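Local coordinates for protein CG1507-PB, isoform B (Drosophila melanogaster, PDB 5FGO) that is the third PUR repeat, seen as a dimer, of Pur-alpha, a protein that probably binds purine-rich single-stranded DNA and RNA, at residues B[38-42]-B[54-60]. Residues are numbered along the deposited sequence; the frame is centred on the assembly and turned at random.
Sequences VYMRI and TIPEKCW
Met40, a selenomethionine, makes a CH-pi contact with its CE over the face of the six-membered ring of Trp60, 3.9 Å from the centroid and nearly on the ring normal. The bend at chi3 (-58°) turns that methyl back over the indole, while Met40 CB meets Trp60 CZ2 at 3.6 Å. Glu57 CA sits against the opposite face, toward its rim. In the ring plane, Trp60 NE1 gives an almost straight hydrogen bond of 3.2 Å to Ile55 O, arriving from above the carbonyl plane. The same oxygen also accepts Met40 N at 2.7 Å, so two donors grip it; Ile55 N returns the strand bond to Met40 O. With an alanine at Trp60, Ile55 O would probably lose its indole donor and the Met40 methyl the ring face it rests on. Farther along this buried face, Ile42 CD1 touches Ile55 CD1. The other face, carrying Tyr39, Thr54 and Arg41, is looser: Thr54 CG2 lies obliquely against the Tyr39 ring, 3.9 Å from CD1, and Arg41 reaches away to a salt bridge with Asp30. At the solvent end, Glu57 N bonds Val38 O (2.7 Å), and one water links Val38 N to Glu57 OE1. The contact lies at the open end of the antiparallel hairpin 37-46/49-56, where the chain turns through 57-59 into helix 60-72. This is the four-stranded sheet and helix of a PUR repeat: strand 25-34 flanks 37-46, its Ile31 touching Val38 and Trp60, while Tyr70 and Phe63 of the second subunit pack on Met40 and Ile42.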
loop_
_atom_site.group_PDB
_atom_site.type_symbol
_atom_site.label_atom_id
_atom_site.label_comp_id
_atom_site.label_asym_id
_atom_site.label_seq_id
_atom_site.Cartn_x
_atom_site.Cartn_y
_atom_site.Cartn_z
ATOM N N VAL B 38 -12.887 -9.653 -0.144
ATOM C CA VAL B 38 -12.695 -8.227 0.078
ATOM C C VAL B 38 -11.242 -7.792 -0.172
ATOM O O VAL B 38 -10.296 -8.441 0.270
ATOM C CB VAL B 38 -13.097 -7.879 1.533
ATOM C CG1 VAL B 38 -12.753 -6.449 1.885
ATOM C CG2 VAL B 38 -14.566 -8.144 1.740
ATOM N N TYR B 39 -11.065 -6.655 -0.830
ATOM C CA TYR B 39 -9.726 -6.181 -1.129
ATOM C C TYR B 39 -9.604 -4.658 -0.973
ATOM O O TYR B 39 -10.612 -3.933 -0.958
ATOM C CB TYR B 39 -9.332 -6.599 -2.547
ATOM C CG TYR B 39 -10.238 -6.028 -3.628
ATOM C CD1 TYR B 39 -10.053 -4.741 -4.118
ATOM C CD2 TYR B 39 -11.305 -6.768 -4.125
ATOM C CE1 TYR B 39 -10.897 -4.222 -5.099
ATOM C CE2 TYR B 39 -12.148 -6.262 -5.089
ATOM C CZ TYR B 39 -11.940 -4.996 -5.581
ATOM O OH TYR B 39 -12.790 -4.509 -6.547
HETATM N N MSE B 40 -8.356 -4.199 -0.863
HETATM C CA MSE B 40 -8.027 -2.783 -0.838
HETATM C C MSE B 40 -7.228 -2.399 -2.091
HETATM O O MSE B 40 -6.158 -2.945 -2.350
HETATM C CB MSE B 40 -7.221 -2.428 0.416
HETATM C CG MSE B 40 -7.017 -0.934 0.595
HETATM SE SE MSE B 40 -5.640 -0.452 1.860
HETATM C CE MSE B 40 -6.415 -1.382 3.357
ATOM N N ARG B 41 -7.756 -1.464 -2.871
ATOM C CA ARG B 41 -7.033 -0.932 -4.004
ATOM C C ARG B 41 -6.348 0.353 -3.587
ATOM O O ARG B 41 -6.992 1.261 -3.083
ATOM C CB ARG B 41 -7.969 -0.680 -5.179
ATOM C CG ARG B 41 -7.268 -0.192 -6.443
ATOM C CD ARG B 41 -8.269 0.028 -7.562
ATOM N NE ARG B 41 -9.113 1.190 -7.258
ATOM C CZ ARG B 41 -10.158 1.600 -7.983
ATOM N NH1 ARG B 41 -10.498 0.962 -9.101
ATOM N NH2 ARG B 41 -10.861 2.664 -7.590
ATOM N N ILE B 42 -5.040 0.430 -3.773
ATOM C CA ILE B 42 -4.346 1.670 -3.501
ATOM C C ILE B 42 -3.885 2.247 -4.841
ATOM O O ILE B 42 -3.050 1.673 -5.527
ATOM C CB ILE B 42 -3.169 1.468 -2.548
ATOM C CG1 ILE B 42 -3.607 0.629 -1.359
ATOM C CG2 ILE B 42 -2.581 2.812 -2.110
ATOM C CD1 ILE B 42 -2.509 0.355 -0.378
ATOM N N THR B 54 -3.638 -4.132 -5.618
ATOM C CA THR B 54 -4.801 -4.731 -5.014
ATOM C C THR B 54 -4.391 -5.757 -3.954
ATOM O O THR B 54 -3.698 -6.736 -4.231
ATOM C CB THR B 54 -5.696 -5.355 -6.086
ATOM O OG1 THR B 54 -6.418 -4.302 -6.718
ATOM C CG2 THR B 54 -6.724 -6.262 -5.475
ATOM N N ILE B 55 -4.846 -5.505 -2.733
ATOM C CA ILE B 55 -4.455 -6.279 -1.573
ATOM C C ILE B 55 -5.677 -6.953 -1.035
ATOM O O ILE B 55 -6.628 -6.273 -0.667
ATOM C CB ILE B 55 -3.860 -5.406 -0.471
ATOM C CG1 ILE B 55 -2.774 -4.502 -1.029
ATOM C CG2 ILE B 55 -3.309 -6.253 0.639
ATOM C CD1 ILE B 55 -2.426 -3.362 -0.129
ATOM N N PRO B 56 -5.672 -8.290 -1.010
ATOM C CA PRO B 56 -6.787 -9.068 -0.451
ATOM C C PRO B 56 -6.812 -8.870 1.049
ATOM O O PRO B 56 -5.727 -8.717 1.621
ATOM C CB PRO B 56 -6.436 -10.521 -0.787
ATOM C CG PRO B 56 -5.177 -10.462 -1.611
ATOM C CD PRO B 56 -4.536 -9.139 -1.388
ATOM N N GLU B 57 -8.000 -8.875 1.658
ATOM C CA GLU B 57 -8.143 -8.659 3.096
ATOM C C GLU B 57 -7.287 -9.601 3.938
ATOM O O GLU B 57 -6.665 -9.162 4.890
ATOM C CB GLU B 57 -9.602 -8.792 3.545
ATOM C CG GLU B 57 -9.817 -8.227 4.962
ATOM C CD GLU B 57 -11.205 -8.480 5.559
ATOM O OE1 GLU B 57 -12.073 -9.093 4.895
ATOM O OE2 GLU B 57 -11.420 -8.055 6.717
ATOM N N LYS B 58 -7.174 -10.867 3.550
ATOM C CA LYS B 58 -6.487 -11.858 4.388
ATOM C C LYS B 58 -5.027 -11.516 4.674
ATOM O O LYS B 58 -4.350 -12.240 5.406
ATOM C CB LYS B 58 -6.551 -13.242 3.753
ATOM C CG LYS B 58 -5.748 -13.367 2.486
ATOM C CD LYS B 58 -5.779 -14.758 1.910
ATOM C CE LYS B 58 -7.081 -15.001 1.193
ATOM N NZ LYS B 58 -7.070 -16.261 0.369
ATOM N N CYS B 59 -4.525 -10.418 4.119
ATOM C CA CYS B 59 -3.152 -10.048 4.426
ATOM C C CYS B 59 -2.979 -8.581 4.807
ATOM O O CYS B 59 -1.859 -8.077 4.868
ATOM C CB CYS B 59 -2.234 -10.444 3.259
ATOM S SG CYS B 59 -2.429 -9.491 1.747
ATOM N N TRP B 60 -4.075 -7.912 5.132
ATOM C CA TRP B 60 -3.991 -6.513 5.598
ATOM C C TRP B 60 -3.086 -6.388 6.839
ATOM O O TRP B 60 -2.313 -5.424 6.949
ATOM C CB TRP B 60 -5.387 -5.924 5.907
ATOM C CG TRP B 60 -6.212 -5.714 4.661
ATOM C CD1 TRP B 60 -5.856 -6.052 3.386
ATOM C CD2 TRP B 60 -7.486 -5.060 4.558
ATOM N NE1 TRP B 60 -6.850 -5.697 2.510
ATOM C CE2 TRP B 60 -7.854 -5.077 3.200
ATOM C CE3 TRP B 60 -8.354 -4.471 5.482
ATOM C CZ2 TRP B 60 -9.052 -4.536 2.741
ATOM C CZ3 TRP B 60 -9.552 -3.925 5.025
ATOM C CH2 TRP B 60 -9.886 -3.962 3.666
HETATM O O HOH W 1 -12.213 -10.831 2.556
#